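Local coordinates for protein catechol 1,2 dioxygenase (Acinetobacter radioresistens, PDB 2XSU) that probably catalyses the iron(III)-dependent intradiol cleavage of catechol by molecular oxygen to cis,cis-muconate, working as a homodimer, at residues 87-91 / 104-108; 107-112 / 226-230; 238-244 / 287-293. The protein carries 1 engineered substitution. All coordinates share one frame; numbering follows the deposited sequence.

Interaction 1: residues 87-91 / 104-108; sequences DLRAD and PRTIE
Arg105 and Asp91 form the charged part of this contact between helix 82-96 and the loop that follows it. The salt bridge runs from Arg105 NH1 to Asp91 OD1 (2.8 Å, N-H...O 160°). The oxygen lies in the guanidinium plane but offers its anti side, and the carboxylate is turned 46° from the guanidinium. A bend at chi3 (54°) swings NH1 back to Asp91 OD1, against which CG already lies. Each partner has a further charge to answer: NH1 also bridges to Asp94 and Asp91 OD2 to Arg259, so the pair belongs to a small ionic network, which would be expected to keep both groups charged.

Apolar packing covers one face of the same guanidinium. The methyl CB of Ala90 sits over its centre, 3.6 Å from Arg105 CZ, so the flat cation is covered on one face by the helix and met at its edge by a carboxylate.

Water carries the rest. Asp87 spreads its two oxygens over Thr106 through two donating waters: one joins OD2 to Thr106 OG1, the other OD1 to Thr106 O. That hydroxyl also has a direct partner in Ala257 O. A third water accepts from Arg105 N and donates to Asp91 OD1. Asp87 OD2 additionally touches Ile107 CG2 at 3.3 Å, though its 3.1 Å approach to Ile107 N is too poorly angled to be a hydrogen bond.

Such a hydrated, ion-paired seam is where the helical N-terminal part of this intradiol dioxygenase meets the loop leading into its beta-rich catalytic domain.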
loop_
_atom_site.group_PDB
_atom_site.type_symbol
_atom_site.label_atom_id
_atom_site.label_comp_id
_atom_site.label_asym_id
_atom_site.label_seq_id
_atom_site.Cartn_x
_atom_site.Cartn_y
_atom_site.Cartn_z
ATOM N N ASP A 87 2.328 2.678 20.239
ATOM C CA ASP A 87 2.053 2.749 21.685
ATOM C C ASP A 87 3.338 2.788 22.519
ATOM O O ASP A 87 3.397 3.522 23.539
ATOM C CB ASP A 87 1.206 1.565 22.155
ATOM C CG ASP A 87 -0.227 1.620 21.674
ATOM O OD1 ASP A 87 -0.709 2.676 21.162
ATOM O OD2 ASP A 87 -0.859 0.533 21.737
ATOM N N LEU A 88 4.346 1.991 22.145
ATOM C CA LEU A 88 5.646 2.047 22.855
ATOM C C LEU A 88 6.193 3.482 22.827
ATOM O O LEU A 88 6.651 4.003 23.860
ATOM C CB LEU A 88 6.666 1.065 22.273
ATOM C CG LEU A 88 6.367 -0.427 22.453
ATOM C CD1 LEU A 88 7.464 -1.245 21.800
ATOM C CD2 LEU A 88 6.213 -0.820 23.923
ATOM N N ARG A 89 6.120 4.126 21.663
ATOM C CA ARG A 89 6.541 5.527 21.536
ATOM C C ARG A 89 5.693 6.473 22.389
ATOM O O ARG A 89 6.239 7.365 23.047
ATOM C CB ARG A 89 6.547 5.966 20.074
ATOM C CG ARG A 89 7.683 5.340 19.314
ATOM C CD ARG A 89 7.899 6.055 17.964
ATOM N NE ARG A 89 8.846 7.201 18.163
ATOM C CZ ARG A 89 8.583 8.479 17.904
ATOM N NH1 ARG A 89 7.420 8.899 17.413
ATOM N NH2 ARG A 89 9.511 9.384 18.154
ATOM N N ALA A 90 4.377 6.275 22.414
ATOM C CA ALA A 90 3.515 7.159 23.156
ATOM C C ALA A 90 3.806 7.021 24.650
ATOM O O ALA A 90 3.798 8.021 25.381
ATOM C CB ALA A 90 2.056 6.858 22.850
ATOM N N ASP A 91 4.057 5.784 25.093
ATOM C CA ASP A 91 4.380 5.532 26.510
ATOM C C ASP A 91 5.688 6.242 26.893
ATOM O O ASP A 91 5.776 6.808 27.993
ATOM C CB ASP A 91 4.508 4.028 26.821
ATOM C CG ASP A 91 3.157 3.334 26.999
ATOM O OD1 ASP A 91 2.119 3.996 27.113
ATOM O OD2 ASP A 91 3.169 2.088 27.043
ATOM N N PRO A 104 -3.160 1.452 31.728
ATOM C CA PRO A 104 -2.273 1.438 30.549
ATOM C C PRO A 104 -3.040 1.447 29.217
ATOM O O PRO A 104 -4.131 0.878 29.121
ATOM C CB PRO A 104 -1.535 0.088 30.673
ATOM C CG PRO A 104 -1.601 -0.258 32.088
ATOM C CD PRO A 104 -2.919 0.277 32.579
ATOM N N ARG A 105 -2.447 2.067 28.206
ATOM C CA ARG A 105 -2.954 2.005 26.837
ATOM C C ARG A 105 -2.559 0.727 26.118
ATOM O O ARG A 105 -1.539 0.115 26.441
ATOM C CB ARG A 105 -2.451 3.212 26.034
ATOM C CG ARG A 105 -0.922 3.229 25.864
ATOM C CD ARG A 105 -0.417 4.154 24.745
ATOM N NE ARG A 105 -0.877 5.532 24.833
ATOM C CZ ARG A 105 -0.308 6.526 25.522
ATOM N NH1 ARG A 105 0.759 6.351 26.299
ATOM N NH2 ARG A 105 -0.858 7.736 25.447
ATOM N N THR A 106 -3.370 0.330 25.146
ATOM C CA THR A 106 -2.906 -0.617 24.136
ATOM C C THR A 106 -3.590 -0.364 22.792
ATOM O O THR A 106 -4.263 0.679 22.626
ATOM C CB THR A 106 -2.939 -2.085 24.632
ATOM O OG1 THR A 106 -2.093 -2.870 23.784
ATOM C CG2 THR A 106 -4.376 -2.658 24.679
ATOM N N ILE A 107 -3.384 -1.261 21.831
ATOM C CA ILE A 107 -3.776 -0.942 20.448
ATOM C C ILE A 107 -5.280 -0.868 20.243
ATOM O O ILE A 107 -6.059 -1.591 20.927
ATOM C CB ILE A 107 -3.148 -1.902 19.432
ATOM C CG1 ILE A 107 -3.794 -3.286 19.514
ATOM C CG2 ILE A 107 -1.621 -1.941 19.654
ATOM C CD1 ILE A 107 -3.286 -4.261 18.375
ATOM N N GLU A 108 -5.688 0.024 19.348
ATOM C CA GLU A 108 -7.104 0.147 18.980
ATOM C C GLU A 108 -7.586 -1.037 18.126
ATOM O O GLU A 108 -8.740 -1.447 18.257
ATOM C CB GLU A 108 -7.289 1.442 18.180
ATOM C CG GLU A 108 -8.734 1.810 17.842
ATOM C CD GLU A 108 -8.826 3.131 17.067
ATOM O OE1 GLU A 108 -8.043 4.064 17.365
ATOM O OE2 GLU A 108 -9.696 3.244 16.169
HETATM O O HOH W 1 0.311 -1.762 22.696
HETATM O O HOH W 2 -3.346 3.085 21.521
HETATM O O HOH W 3 0.213 3.307 29.040
#

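Interaction 2: residues 107-112 / 226-230; sequences IEGPLY and VHYFV. With FE (Fe (III) ion), chain B.
With CG placed beside the backbone N in both His227 (chi1 -68°) and Phe229 (chi1 -72°), these alternate residues of one strand reach the loop 107-112, where Tyr112, with CG opposite its backbone N, turns its ring toward Phe229. The setting is the non-haem ferric site of the intradiol dioxygenases. His227 NE2 binds the iron at 2.1 Å, and Tyr167, Tyr201, His225 and a water supply the other ligands. The imidazole is stacked on Trp159.

Two residues further along, the Phe229 edge points into the face of Tyr112 in a T-shaped pair, ring centroids 4.8 Å apart and planes at 69°. Phe229 CE2 stands almost over the middle of the tyrosine ring. The neighbouring corner, CZ, abuts Glu108 CD at 3.4 Å. The Glu108 carboxylate, with OE1 near the ring plane, lies at this edge while also pairing with Arg309; Tyr112 OH is hydrogen-bonded to Glu157.

Around the histidine the loop offers backbone oxygen. Glu108 O lies 3.2 Å from His227 CE1, without a hydrogen bond to the ring. Together with the iron bond and the Trp159 stack, a water near the imidazole plane would limit the ring's rotation: it accepts from His227 ND1 at 2.8 Å and donates to Ile107 O at 2.8 Å.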
loop_
_atom_site.group_PDB
_atom_site.type_symbol
_atom_site.label_atom_id
_atom_site.label_comp_id
_atom_site.label_asym_id
_atom_site.label_seq_id
_atom_site.Cartn_x
_atom_site.Cartn_y
_atom_site.Cartn_z
ATOM N N ILE A 107 -3.384 -1.261 21.831
ATOM C CA ILE A 107 -3.776 -0.942 20.448
ATOM C C ILE A 107 -5.280 -0.868 20.243
ATOM O O ILE A 107 -6.059 -1.591 20.927
ATOM C CB ILE A 107 -3.148 -1.902 19.432
ATOM C CG1 ILE A 107 -3.794 -3.286 19.514
ATOM C CG2 ILE A 107 -1.621 -1.941 19.654
ATOM C CD1 ILE A 107 -3.286 -4.261 18.375
ATOM N N GLU A 108 -5.688 0.024 19.348
ATOM C CA GLU A 108 -7.104 0.147 18.980
ATOM C C GLU A 108 -7.586 -1.037 18.126
ATOM O O GLU A 108 -8.740 -1.447 18.257
ATOM C CB GLU A 108 -7.289 1.442 18.180
ATOM C CG GLU A 108 -8.734 1.810 17.842
ATOM C CD GLU A 108 -8.826 3.131 17.067
ATOM O OE1 GLU A 108 -8.043 4.064 17.365
ATOM O OE2 GLU A 108 -9.696 3.244 16.169
ATOM N N GLY A 109 -6.725 -1.564 17.245
ATOM C CA GLY A 109 -7.170 -2.482 16.203
ATOM C C GLY A 109 -7.905 -1.713 15.115
ATOM O O GLY A 109 -8.159 -0.510 15.251
ATOM N N PRO A 110 -8.286 -2.419 14.047
ATOM C CA PRO A 110 -8.882 -1.769 12.902
ATOM C C PRO A 110 -10.396 -1.824 12.824
ATOM O O PRO A 110 -10.954 -1.468 11.756
ATOM C CB PRO A 110 -8.274 -2.568 11.733
ATOM C CG PRO A 110 -8.183 -3.952 12.244
ATOM C CD PRO A 110 -7.855 -3.790 13.746
ATOM N N LEU A 111 -11.068 -2.222 13.910
ATOM C CA LEU A 111 -12.502 -2.586 13.787
ATOM C C LEU A 111 -13.474 -1.715 14.607
ATOM O O LEU A 111 -14.653 -2.090 14.809
ATOM C CB LEU A 111 -12.705 -4.080 14.096
ATOM C CG LEU A 111 -11.836 -5.034 13.272
ATOM C CD1 LEU A 111 -12.076 -6.496 13.719
ATOM C CD2 LEU A 111 -12.058 -4.857 11.764
ATOM N N TYR A 112 -13.027 -0.548 15.065
ATOM C CA TYR A 112 -13.973 0.406 15.657
ATOM C C TYR A 112 -14.988 0.913 14.643
ATOM O O TYR A 112 -14.644 1.150 13.476
ATOM C CB TYR A 112 -13.235 1.587 16.298
ATOM C CG TYR A 112 -14.155 2.646 16.881
ATOM C CD1 TYR A 112 -14.784 2.464 18.121
ATOM C CD2 TYR A 112 -14.386 3.841 16.192
ATOM C CE1 TYR A 112 -15.624 3.449 18.656
ATOM C CE2 TYR A 112 -15.202 4.841 16.710
ATOM C CZ TYR A 112 -15.818 4.655 17.941
ATOM O OH TYR A 112 -16.629 5.649 18.460
ATOM N N VAL A 226 -11.789 -7.406 25.018
ATOM C CA VAL A 226 -12.827 -6.384 24.811
ATOM C C VAL A 226 -12.118 -5.035 24.681
ATOM O O VAL A 226 -11.261 -4.677 25.512
ATOM C CB VAL A 226 -13.827 -6.366 26.017
ATOM C CG1 VAL A 226 -14.843 -5.199 25.883
ATOM C CG2 VAL A 226 -14.566 -7.729 26.128
ATOM N N HIS A 227 -12.469 -4.283 23.634
ATOM C CA HIS A 227 -11.858 -2.983 23.368
ATOM C C HIS A 227 -12.562 -1.870 24.144
ATOM O O HIS A 227 -13.787 -1.920 24.318
ATOM C CB HIS A 227 -12.061 -2.668 21.869
ATOM C CG HIS A 227 -11.287 -3.546 20.943
ATOM N ND1 HIS A 227 -9.976 -3.280 20.620
ATOM C CD2 HIS A 227 -11.632 -4.654 20.224
ATOM C CE1 HIS A 227 -9.537 -4.192 19.760
ATOM N NE2 HIS A 227 -10.511 -5.055 19.526
ATOM N N TYR A 228 -11.802 -0.831 24.511
ATOM C CA TYR A 228 -12.326 0.360 25.182
ATOM C C TYR A 228 -11.767 1.656 24.607
ATOM O O TYR A 228 -10.556 1.770 24.415
ATOM C CB TYR A 228 -11.908 0.357 26.654
ATOM C CG TYR A 228 -12.650 -0.555 27.571
ATOM C CD1 TYR A 228 -12.466 -1.940 27.508
ATOM C CD2 TYR A 228 -13.509 -0.032 28.566
ATOM C CE1 TYR A 228 -13.152 -2.788 28.377
ATOM C CE2 TYR A 228 -14.183 -0.882 29.460
ATOM C CZ TYR A 228 -13.989 -2.262 29.347
ATOM O OH TYR A 228 -14.635 -3.126 30.181
ATOM N N PHE A 229 -12.650 2.633 24.349
ATOM C CA PHE A 229 -12.265 4.062 24.439
ATOM C C PHE A 229 -12.910 4.616 25.711
ATOM O O PHE A 229 -14.106 4.388 25.935
ATOM C CB PHE A 229 -12.826 4.922 23.293
ATOM C CG PHE A 229 -12.190 4.718 21.942
ATOM C CD1 PHE A 229 -10.793 4.705 21.782
ATOM C CD2 PHE A 229 -12.990 4.604 20.798
ATOM C CE1 PHE A 229 -10.208 4.550 20.512
ATOM C CE2 PHE A 229 -12.413 4.462 19.541
ATOM C CZ PHE A 229 -11.015 4.420 19.392
ATOM N N VAL A 230 -12.155 5.349 26.534
ATOM C CA VAL A 230 -12.742 6.024 27.704
ATOM C C VAL A 230 -12.366 7.495 27.623
ATOM O O VAL A 230 -11.208 7.834 27.454
ATOM C CB VAL A 230 -12.318 5.391 29.052
ATOM C CG1 VAL A 230 -13.125 6.038 30.241
ATOM C CG2 VAL A 230 -12.540 3.847 29.034
HETATM FE FE FE B . -10.414 -6.863 18.489
HETATM O O HOH W 4 -8.683 -1.135 21.879
HETATM O O HOH W 5 -9.631 -5.930 16.724
#

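Interaction 3: residues 238-244 / 287-293; sequences LTTQFNI and ITFNVEL
Thr240 OG1, hydrogen-bonded to Pro104 O, is the polar end of a residue whose other branch, CG2, turns to the edge of the Phe289 ring. The contact itself is otherwise almost wholly apolar: segments 238-244 and 287-293 run roughly antiparallel, 161° apart end to end, and side chains fill the gap between their backbones.

Phe242 and Phe289 form the middle. Phe242 has its CG between the backbone N and the carbonyl carbon (chi1 66°), a torsion that turns its ring toward Phe289 and brings CD2 over one face, 3.7 Å from Phe289 CG. The backbone position itself puts Phe242 CB over that ring, 4.2 Å from the Phe289 centroid, in a CH-pi contact. The ring planes are inclined at 54°. A second CH-pi contact has the roles reversed: Ile287 CG2, from the same segment as Phe289, stands over the Phe242 face, 4.1 Å from the centroid. The other arm of Ile287, CD1, lies against Phe242 CE1 at 3.6 Å and also touches Ile244 CD1.

At the far end Leu238 packs against two residues of the facing segment: its CD2 meets Val291 CG1 at 3.8 Å, while its CB meets Leu293 CD2. One backbone polar atom is buried by this packing: Gln241 O lies near Phe289 CZ and has no hydrogen-bonding partner in the model.

Tyr228, from the strand beside 238-244, extends the aromatic cluster by meeting Phe289, and Ile139 packs on Phe242. Aliphatic and aromatic side chains interlocking between facing strands in this way make up the hydrophobic core of the beta-sandwich on which intradiol dioxygenases carry their iron site.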
loop_
_atom_site.group_PDB
_atom_site.type_symbol
_atom_site.label_atom_id
_atom_site.label_comp_id
_atom_site.label_asym_id
_atom_site.label_seq_id
_atom_site.Cartn_x
_atom_site.Cartn_y
_atom_site.Cartn_z
ATOM N N LEU A 238 -8.434 7.629 26.666
ATOM C CA LEU A 238 -7.738 6.361 26.809
ATOM C C LEU A 238 -8.208 5.371 25.768
ATOM O O LEU A 238 -9.406 5.175 25.596
ATOM C CB LEU A 238 -7.967 5.778 28.200
ATOM C CG LEU A 238 -7.446 4.350 28.483
ATOM C CD1 LEU A 238 -5.918 4.297 28.405
ATOM C CD2 LEU A 238 -7.910 3.840 29.831
ATOM N N THR A 239 -7.239 4.745 25.090
ATOM C CA THR A 239 -7.508 3.610 24.201
ATOM C C THR A 239 -6.922 2.386 24.883
ATOM O O THR A 239 -5.724 2.334 25.159
ATOM C CB THR A 239 -6.846 3.789 22.816
ATOM O OG1 THR A 239 -7.365 4.972 22.182
ATOM C CG2 THR A 239 -7.109 2.534 21.906
ATOM N N THR A 240 -7.767 1.404 25.209
ATOM C CA THR A 240 -7.261 0.224 25.935
ATOM C C THR A 240 -8.087 -1.031 25.635
ATOM O O THR A 240 -8.909 -1.025 24.721
ATOM C CB THR A 240 -7.142 0.518 27.463
ATOM O OG1 THR A 240 -6.334 -0.494 28.098
ATOM C CG2 THR A 240 -8.512 0.603 28.093
ATOM N N GLN A 241 -7.770 -2.129 26.331
ATOM C CA GLN A 241 -8.577 -3.351 26.288
ATOM C C GLN A 241 -8.384 -4.119 27.588
ATOM O O GLN A 241 -7.505 -3.792 28.373
ATOM C CB GLN A 241 -8.171 -4.252 25.136
ATOM C CG GLN A 241 -6.873 -4.971 25.311
ATOM C CD GLN A 241 -6.492 -5.784 24.087
ATOM O OE1 GLN A 241 -7.108 -5.656 23.011
ATOM N NE2 GLN A 241 -5.465 -6.615 24.244
ATOM N N PHE A 242 -9.204 -5.145 27.792
ATOM C CA PHE A 242 -8.752 -6.217 28.676
ATOM C C PHE A 242 -8.686 -7.519 27.909
ATOM O O PHE A 242 -9.420 -7.714 26.915
ATOM C CB PHE A 242 -9.574 -6.367 29.993
ATOM C CG PHE A 242 -11.006 -6.797 29.818
ATOM C CD1 PHE A 242 -11.339 -8.125 29.531
ATOM C CD2 PHE A 242 -12.058 -5.885 29.994
ATOM C CE1 PHE A 242 -12.677 -8.536 29.354
ATOM C CE2 PHE A 242 -13.403 -6.285 29.845
ATOM C CZ PHE A 242 -13.720 -7.604 29.515
ATOM N N ASN A 243 -7.750 -8.378 28.333
ATOM C CA ASN A 243 -7.676 -9.759 27.878
ATOM C C ASN A 243 -8.149 -10.628 29.016
ATOM O O ASN A 243 -8.336 -10.139 30.146
ATOM C CB ASN A 243 -6.239 -10.138 27.568
ATOM C CG ASN A 243 -5.745 -9.509 26.322
ATOM O OD1 ASN A 243 -6.149 -9.897 25.216
ATOM N ND2 ASN A 243 -4.893 -8.504 26.469
ATOM N N ILE A 244 -8.436 -11.888 28.690
ATOM C CA ILE A 244 -9.024 -12.797 29.677
ATOM C C ILE A 244 -8.038 -13.896 29.989
ATOM O O ILE A 244 -7.536 -14.583 29.075
ATOM C CB ILE A 244 -10.363 -13.364 29.151
ATOM C CG1 ILE A 244 -11.351 -12.211 28.912
ATOM C CG2 ILE A 244 -10.946 -14.391 30.153
ATOM C CD1 ILE A 244 -12.649 -12.605 28.288
ATOM N N ILE A 287 -16.661 -10.142 34.964
ATOM C CA ILE A 287 -15.362 -9.464 34.924
ATOM C C ILE A 287 -15.487 -8.073 35.511
ATOM O O ILE A 287 -16.433 -7.330 35.181
ATOM C CB ILE A 287 -14.817 -9.407 33.477
ATOM C CG1 ILE A 287 -14.369 -10.816 33.076
ATOM C CG2 ILE A 287 -13.673 -8.370 33.359
ATOM C CD1 ILE A 287 -13.972 -10.964 31.632
ATOM N N THR A 288 -14.561 -7.741 36.420
ATOM C CA THR A 288 -14.391 -6.385 36.907
ATOM C C THR A 288 -13.258 -5.729 36.138
ATOM O O THR A 288 -12.130 -6.260 36.094
ATOM C CB THR A 288 -14.073 -6.348 38.441
ATOM O OG1 THR A 288 -15.151 -6.969 39.161
ATOM C CG2 THR A 288 -13.892 -4.900 38.956
ATOM N N PHE A 289 -13.555 -4.587 35.525
ATOM C CA PHE A 289 -12.524 -3.788 34.899
ATOM C C PHE A 289 -12.723 -2.298 35.250
ATOM O O PHE A 289 -13.543 -1.585 34.629
ATOM C CB PHE A 289 -12.517 -4.038 33.385
ATOM C CG PHE A 289 -11.360 -3.376 32.662
ATOM C CD1 PHE A 289 -10.057 -3.835 32.846
ATOM C CD2 PHE A 289 -11.594 -2.312 31.773
ATOM C CE1 PHE A 289 -8.977 -3.228 32.159
ATOM C CE2 PHE A 289 -10.527 -1.691 31.097
ATOM C CZ PHE A 289 -9.220 -2.155 31.297
ATOM N N ASN A 290 -11.990 -1.853 36.269
ATOM C CA ASN A 290 -11.969 -0.447 36.662
ATOM C C ASN A 290 -11.017 0.328 35.781
ATOM O O ASN A 290 -10.031 -0.231 35.235
ATOM C CB ASN A 290 -11.589 -0.304 38.146
ATOM C CG ASN A 290 -12.518 -1.067 39.040
ATOM O OD1 ASN A 290 -13.750 -1.007 38.877
ATOM N ND2 ASN A 290 -11.950 -1.829 39.971
ATOM N N VAL A 291 -11.330 1.599 35.593
ATOM C CA VAL A 291 -10.523 2.458 34.749
ATOM C C VAL A 291 -10.109 3.696 35.525
ATOM O O VAL A 291 -10.947 4.362 36.135
ATOM C CB VAL A 291 -11.279 2.886 33.484
ATOM C CG1 VAL A 291 -10.445 3.863 32.672
ATOM C CG2 VAL A 291 -11.608 1.664 32.615
ATOM N N GLU A 292 -8.820 3.995 35.480
ATOM C CA GLU A 292 -8.285 5.222 36.074
ATOM C C GLU A 292 -7.792 6.150 34.968
ATOM O O GLU A 292 -6.928 5.779 34.149
ATOM C CB GLU A 292 -7.150 4.853 37.034
ATOM C CG GLU A 292 -6.385 5.995 37.650
ATOM C CD GLU A 292 -5.277 5.485 38.578
ATOM O OE1 GLU A 292 -5.603 4.961 39.668
ATOM O OE2 GLU A 292 -4.086 5.574 38.196
ATOM N N LEU A 293 -8.346 7.356 34.944
ATOM C CA LEU A 293 -7.981 8.376 33.964
ATOM C C LEU A 293 -7.043 9.424 34.567
ATOM O O LEU A 293 -7.140 9.754 35.766
ATOM C CB LEU A 293 -9.238 9.073 33.411
ATOM C CG LEU A 293 -10.256 8.205 32.679
ATOM C CD1 LEU A 293 -11.465 9.064 32.268
ATOM C CD2 LEU A 293 -9.610 7.567 31.458
#

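The three contacts run from partly buried to fully buried. Interaction 1 joins helix 82-96 of the N-terminal helical part to the loop after it by charges and waters; interaction 3 is buried side-chain packing within the beta core; interaction 2 lies between them in character, buried yet built from a metal ligand, one bridging water and an aromatic pair. Interactions 1 and 2 share Ile107 and Glu108, so a single loop turns from the helix toward the iron. Interactions 2 and 3 use neighbouring strands of one sheet, 221-231 and 238-244, paired through Tyr228 N to Thr240 O (2.9 Å). The loop also reaches strand 238-244 directly, through Thr106 N and Thr239 O, tying interaction 1 to interaction 3.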